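Side-chain contacts in putative carbohydrate binding protein (Pseudomonas aeruginosa, PDB 3QEC), which is a putative carbohydrate-binding protein that probably binds heparin and suramin and may take part in carbohydrate transport and biofilm formation: residues Lys57-Lys62 and Pro78-Arg83; Tyr87-Thr92 and His103-Thr108. All coordinates share one frame; numbering follows the deposited sequence.

Contact 1. Residues Lys57-Lys62 and Pro78-Arg83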
loop_
_atom_site.group_PDB
_atom_site.type_symbol
_atom_site.label_atom_id
_atom_site.label_comp_id
_atom_site.label_asym_id
_atom_site.label_seq_id
_atom_site.Cartn_x
_atom_site.Cartn_y
_atom_site.Cartn_z
ATOM N N LYS A 57 -4.751 1.586 -10.599
ATOM C CA LYS A 57 -5.934 2.324 -10.126
ATOM C C LYS A 57 -7.125 1.363 -10.069
ATOM O O LYS A 57 -7.874 1.353 -9.085
ATOM C CB LYS A 57 -6.237 3.520 -11.055
ATOM C CG LYS A 57 -7.512 4.298 -10.705
ATOM C CD LYS A 57 -7.739 5.450 -11.663
ATOM C CE LYS A 57 -8.970 6.246 -11.334
ATOM N NZ LYS A 57 -9.054 7.485 -12.163
ATOM N N ALA A 58 -7.275 0.537 -11.135
ATOM C CA ALA A 58 -8.317 -0.489 -11.265
ATOM C C ALA A 58 -8.132 -1.591 -10.196
ATOM O O ALA A 58 -9.114 -2.039 -9.593
ATOM C CB ALA A 58 -8.279 -1.085 -12.662
ATOM N N TYR A 59 -6.871 -1.996 -9.938
ATOM C CA TYR A 59 -6.563 -3.023 -8.940
ATOM C C TYR A 59 -6.884 -2.520 -7.520
ATOM O O TYR A 59 -7.669 -3.160 -6.810
ATOM C CB TYR A 59 -5.089 -3.465 -9.045
ATOM C CG TYR A 59 -4.736 -4.594 -8.103
ATOM C CD1 TYR A 59 -4.936 -5.925 -8.469
ATOM C CD2 TYR A 59 -4.236 -4.334 -6.826
ATOM C CE1 TYR A 59 -4.620 -6.972 -7.598
ATOM C CE2 TYR A 59 -3.948 -5.371 -5.936
ATOM C CZ TYR A 59 -4.117 -6.688 -6.335
ATOM O OH TYR A 59 -3.820 -7.697 -5.452
ATOM N N TYR A 60 -6.306 -1.358 -7.129
ATOM C CA TYR A 60 -6.479 -0.774 -5.800
ATOM C C TYR A 60 -7.931 -0.327 -5.512
ATOM O O TYR A 60 -8.329 -0.306 -4.345
ATOM C CB TYR A 60 -5.468 0.353 -5.562
ATOM C CG TYR A 60 -4.063 -0.183 -5.342
ATOM C CD1 TYR A 60 -3.813 -1.177 -4.402
ATOM C CD2 TYR A 60 -2.981 0.327 -6.051
ATOM C CE1 TYR A 60 -2.529 -1.673 -4.197
ATOM C CE2 TYR A 60 -1.687 -0.148 -5.838
ATOM C CZ TYR A 60 -1.468 -1.151 -4.911
ATOM O OH TYR A 60 -0.202 -1.630 -4.688
ATOM N N ALA A 61 -8.740 -0.043 -6.549
ATOM C CA ALA A 61 -10.151 0.280 -6.342
ATOM C C ALA A 61 -10.885 -0.921 -5.735
ATOM O O ALA A 61 -11.667 -0.749 -4.801
ATOM C CB ALA A 61 -10.809 0.683 -7.656
ATOM N N LYS A 62 -10.600 -2.141 -6.235
ATOM C CA LYS A 62 -11.266 -3.340 -5.737
ATOM C C LYS A 62 -10.543 -3.951 -4.502
ATOM O O LYS A 62 -11.241 -4.496 -3.651
ATOM C CB LYS A 62 -11.436 -4.396 -6.860
ATOM N N PRO A 78 -6.601 -10.837 -8.934
ATOM C CA PRO A 78 -5.963 -11.431 -10.112
ATOM C C PRO A 78 -4.435 -11.366 -10.059
ATOM O O PRO A 78 -3.849 -10.580 -9.294
ATOM C CB PRO A 78 -6.506 -10.579 -11.261
ATOM C CG PRO A 78 -6.766 -9.250 -10.650
ATOM C CD PRO A 78 -7.225 -9.535 -9.256
ATOM N N VAL A 79 -3.796 -12.213 -10.884
ATOM C CA VAL A 79 -2.346 -12.275 -11.045
ATOM C C VAL A 79 -1.964 -11.086 -11.922
ATOM O O VAL A 79 -2.537 -10.902 -13.000
ATOM C CB VAL A 79 -1.878 -13.643 -11.626
ATOM C CG1 VAL A 79 -0.354 -13.706 -11.756
ATOM C CG2 VAL A 79 -2.384 -14.801 -10.771
ATOM N N LEU A 80 -1.044 -10.255 -11.431
ATOM C CA LEU A 80 -0.607 -9.049 -12.129
ATOM C C LEU A 80 0.454 -9.365 -13.167
ATOM O O LEU A 80 1.188 -10.342 -13.011
ATOM C CB LEU A 80 -0.084 -8.010 -11.121
ATOM C CG LEU A 80 -1.100 -7.531 -10.068
ATOM C CD1 LEU A 80 -0.445 -6.670 -9.045
ATOM C CD2 LEU A 80 -2.233 -6.758 -10.703
ATOM N N ASP A 81 0.525 -8.543 -14.236
ATOM C CA ASP A 81 1.506 -8.681 -15.315
ATOM C C ASP A 81 2.930 -8.724 -14.702
ATOM O O ASP A 81 3.255 -7.901 -13.826
ATOM C CB ASP A 81 1.354 -7.526 -16.328
ATOM C CG ASP A 81 2.118 -7.691 -17.637
ATOM O OD1 ASP A 81 3.354 -7.608 -17.615
ATOM O OD2 ASP A 81 1.467 -7.821 -18.698
ATOM N N PRO A 82 3.785 -9.692 -15.115
ATOM C CA PRO A 82 5.125 -9.786 -14.504
ATOM C C PRO A 82 6.023 -8.566 -14.742
ATOM O O PRO A 82 6.992 -8.397 -14.001
ATOM C CB PRO A 82 5.711 -11.042 -15.134
ATOM C CG PRO A 82 4.928 -11.264 -16.379
ATOM C CD PRO A 82 3.564 -10.773 -16.101
ATOM N N ARG A 83 5.679 -7.689 -15.705
ATOM C CA ARG A 83 6.448 -6.479 -16.009
ATOM C C ARG A 83 6.311 -5.399 -14.932
ATOM O O ARG A 83 7.134 -4.484 -14.874
ATOM C CB ARG A 83 6.012 -5.887 -17.352
ATOM C CG ARG A 83 6.543 -6.623 -18.575
ATOM C CD ARG A 83 5.923 -6.072 -19.846
ATOM N NE ARG A 83 4.531 -6.507 -19.972
ATOM C CZ ARG A 83 3.728 -6.210 -20.989
ATOM N NH1 ARG A 83 4.172 -5.478 -22.005
ATOM N NH2 ARG A 83 2.487 -6.679 -21.019
#
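OD1 of D81, the residue after L80, accepts two N-H groups of R83; the L80 side chain packs on Y59 of helix 54-63. The backbone N of R83 approaches the anti lone pair of D81 OD1 at 3.0 Å, closing an Asx turn. R83 NE reaches the same oxygen on its syn side at 2.9 Å, and R83 NH2 completes a side-on salt bridge to D81 OD2 at 2.8 Å. Both carboxylate oxygens lie near the guanidinium plane, although NE and NH2 stand 25-27° out of the carboxylate plane. This double grip should fix the rotation of both groups; R83 NH1 also forms a salt bridge with E12. The turn belongs to the long loop between helix 54-63 and strand 89-92, which runs back across the helix on the outside of a two-sheet β-sandwich. Y60 turns toward the sandwich, meeting Y110 and S112 of strand 107-120. The loop meets the helix through Y59, whose CG is anti to the backbone N (chi1 -176°), directing the ring at the loop. The L80 side chain crosses that of Y59 at about a right angle: L80 CD1 lies over one ring face, while L80 CD2 is 3.6 Å from Y59 CD1. P78 arrives obliquely, P78 CD 4.0 Å from Y59 CE1. No hydrogen bond joins the two segments; D81 N instead bonds to Y55 OH, one helical turn before Y59.

Contact 2. Residues Tyr87-Thr92 and His103-Thr108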
loop_
_atom_site.group_PDB
_atom_site.type_symbol
_atom_site.label_atom_id
_atom_site.label_comp_id
_atom_site.label_asym_id
_atom_site.label_seq_id
_atom_site.Cartn_x
_atom_site.Cartn_y
_atom_site.Cartn_z
ATOM N N TYR A 87 9.057 -2.241 -11.241
ATOM C CA TYR A 87 8.766 -0.853 -10.871
ATOM C C TYR A 87 8.382 -0.684 -9.388
ATOM O O TYR A 87 8.213 0.448 -8.940
ATOM C CB TYR A 87 7.620 -0.319 -11.749
ATOM C CG TYR A 87 7.976 -0.281 -13.218
ATOM C CD1 TYR A 87 8.691 0.787 -13.755
ATOM C CD2 TYR A 87 7.599 -1.314 -14.074
ATOM C CE1 TYR A 87 9.034 0.819 -15.108
ATOM C CE2 TYR A 87 7.946 -1.296 -15.426
ATOM C CZ TYR A 87 8.670 -0.231 -15.936
ATOM O OH TYR A 87 8.996 -0.206 -17.269
ATOM N N VAL A 88 8.236 -1.792 -8.637
ATOM C CA VAL A 88 7.811 -1.789 -7.240
ATOM C C VAL A 88 9.009 -1.646 -6.323
ATOM O O VAL A 88 9.956 -2.419 -6.421
ATOM C CB VAL A 88 6.976 -3.058 -6.883
ATOM C CG1 VAL A 88 6.557 -3.062 -5.414
ATOM C CG2 VAL A 88 5.748 -3.177 -7.784
ATOM N N ARG A 89 8.949 -0.655 -5.420
ATOM C CA ARG A 89 9.932 -0.407 -4.365
ATOM C C ARG A 89 9.303 -0.868 -3.058
ATOM O O ARG A 89 8.080 -0.836 -2.924
ATOM C CB ARG A 89 10.350 1.065 -4.319
ATOM C CG ARG A 89 11.348 1.425 -5.387
ATOM C CD ARG A 89 11.446 2.921 -5.545
ATOM N NE ARG A 89 12.495 3.302 -6.489
ATOM C CZ ARG A 89 12.270 3.581 -7.765
ATOM N NH1 ARG A 89 11.038 3.523 -8.255
ATOM N NH2 ARG A 89 13.277 3.918 -8.564
ATOM N N GLU A 90 10.117 -1.313 -2.108
ATOM C CA GLU A 90 9.611 -1.899 -0.878
ATOM C C GLU A 90 10.402 -1.481 0.361
ATOM O O GLU A 90 11.619 -1.336 0.302
ATOM C CB GLU A 90 9.697 -3.421 -1.038
ATOM C CG GLU A 90 8.806 -4.240 -0.137
ATOM C CD GLU A 90 8.925 -5.714 -0.459
ATOM O OE1 GLU A 90 8.264 -6.153 -1.430
ATOM O OE2 GLU A 90 9.736 -6.409 0.201
ATOM N N ALA A 91 9.697 -1.321 1.483
ATOM C CA ALA A 91 10.256 -1.015 2.793
ATOM C C ALA A 91 9.522 -1.813 3.851
ATOM O O ALA A 91 8.344 -2.103 3.674
ATOM C CB ALA A 91 10.141 0.472 3.087
ATOM N N THR A 92 10.211 -2.179 4.935
ATOM C CA THR A 92 9.634 -2.871 6.086
ATOM C C THR A 92 9.568 -1.870 7.245
ATOM O O THR A 92 10.573 -1.204 7.529
ATOM C CB THR A 92 10.468 -4.131 6.451
ATOM O OG1 THR A 92 10.471 -5.033 5.349
ATOM C CG2 THR A 92 9.947 -4.849 7.685
ATOM N N HIS A 103 16.054 7.569 -2.395
ATOM C CA HIS A 103 16.268 7.700 -3.845
ATOM C C HIS A 103 14.956 7.539 -4.654
ATOM O O HIS A 103 14.932 6.880 -5.696
ATOM C CB HIS A 103 17.357 6.726 -4.326
ATOM C CG HIS A 103 18.698 7.039 -3.740
ATOM N ND1 HIS A 103 19.197 6.330 -2.660
ATOM C CD2 HIS A 103 19.556 8.041 -4.037
ATOM C CE1 HIS A 103 20.357 6.894 -2.364
ATOM N NE2 HIS A 103 20.612 7.931 -3.162
ATOM N N ILE A 104 13.878 8.191 -4.185
ATOM C CA ILE A 104 12.579 8.140 -4.845
ATOM C C ILE A 104 12.525 9.164 -5.999
ATOM O O ILE A 104 12.668 10.377 -5.777
ATOM C CB ILE A 104 11.387 8.311 -3.839
ATOM C CG1 ILE A 104 11.355 7.185 -2.785
ATOM C CG2 ILE A 104 10.015 8.438 -4.546
ATOM C CD1 ILE A 104 11.624 5.743 -3.317
ATOM N N PRO A 105 12.246 8.677 -7.234
ATOM C CA PRO A 105 12.123 9.588 -8.382
ATOM C C PRO A 105 10.914 10.514 -8.317
ATOM O O PRO A 105 9.942 10.244 -7.612
ATOM C CB PRO A 105 11.938 8.622 -9.565
ATOM C CG PRO A 105 12.498 7.338 -9.108
ATOM C CD PRO A 105 12.096 7.276 -7.669
ATOM N N ASN A 106 10.980 11.601 -9.085
ATOM C CA ASN A 106 9.882 12.532 -9.306
ATOM C C ASN A 106 8.763 11.747 -9.978
ATOM O O ASN A 106 9.036 10.979 -10.905
ATOM C CB ASN A 106 10.375 13.671 -10.199
ATOM C CG ASN A 106 9.366 14.727 -10.559
ATOM O OD1 ASN A 106 9.459 15.868 -10.121
ATOM N ND2 ASN A 106 8.477 14.421 -11.474
ATOM N N GLY A 107 7.536 11.901 -9.485
ATOM C CA GLY A 107 6.393 11.192 -10.037
ATOM C C GLY A 107 5.246 11.014 -9.077
ATOM O O GLY A 107 5.260 11.579 -7.986
ATOM N N THR A 108 4.227 10.245 -9.499
ATOM C CA THR A 108 3.025 9.991 -8.698
ATOM C C THR A 108 2.954 8.504 -8.396
ATOM O O THR A 108 3.164 7.683 -9.288
ATOM C CB THR A 108 1.770 10.555 -9.369
ATOM O OG1 THR A 108 2.076 11.880 -9.844
ATOM C CG2 THR A 108 0.579 10.629 -8.389
HETATM O O HOH W 1 15.706 5.050 -7.530
#
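R89 reaches from strand 89-92 to I104 and P105, where the chain passes from one sheet of a β-sandwich to the other. H103 and I104 both face G24 and form a G1 β-bulge at the end of strand 98-104; the chain turns a corner there, and from G107 onward it runs in the sheet that also contains strand 89-92. R89 lies on an outermost strand of that second sheet, paired through its backbone with L49, and its side chain reaches to the corner where the chain changes sheets. The contact buries more of R89 than of any other residue. Its chain is extended from CG to NE, and the methylene part slides past I104 in the opposite direction, R89 CD 3.6 Å from I104 CD1. I104 is buried and also touches L49 and V138. Beyond NE the side chain turns: with chi4 at 97° the guanidinium is swung out of line with the CG-CD-NE run, and one of its faces is presented to the P105 ring. P105 CD sits over the centre of that face, 3.6 Å above the plane of the R89 guanidinium, and P105 CG lies 3.5 Å from R89 NH2. The proline thus covers the flat group with aliphatic carbon, while NH2 finds polar partners: Q20 O, by a weak hydrogen bond, and a water. No direct hydrogen bond crosses between the segments, but this water links them: it accepts from R89 NH2 at 2.9 Å and donates to H103 O at 2.7 Å.

The contacts follow one another along the chain, their centres about 17 Å apart, and the loop of contact 1 leads into strand 89-92 of contact 2. Contact 1 lies at the surface, with none of its touching residues buried; it joins a helix to a long loop outside the sandwich. Contact 2 is partly buried and joins an outermost strand of one sheet to the corner where the chain leaves the other. An arginine serves each differently: in contact 1 it pairs with a carboxylate in its own loop, and the aromatic packing crosses the interface, whereas in contact 2 it makes the crossing itself, with aliphatic carbon against its flat group and a water linking it to a backbone carbonyl.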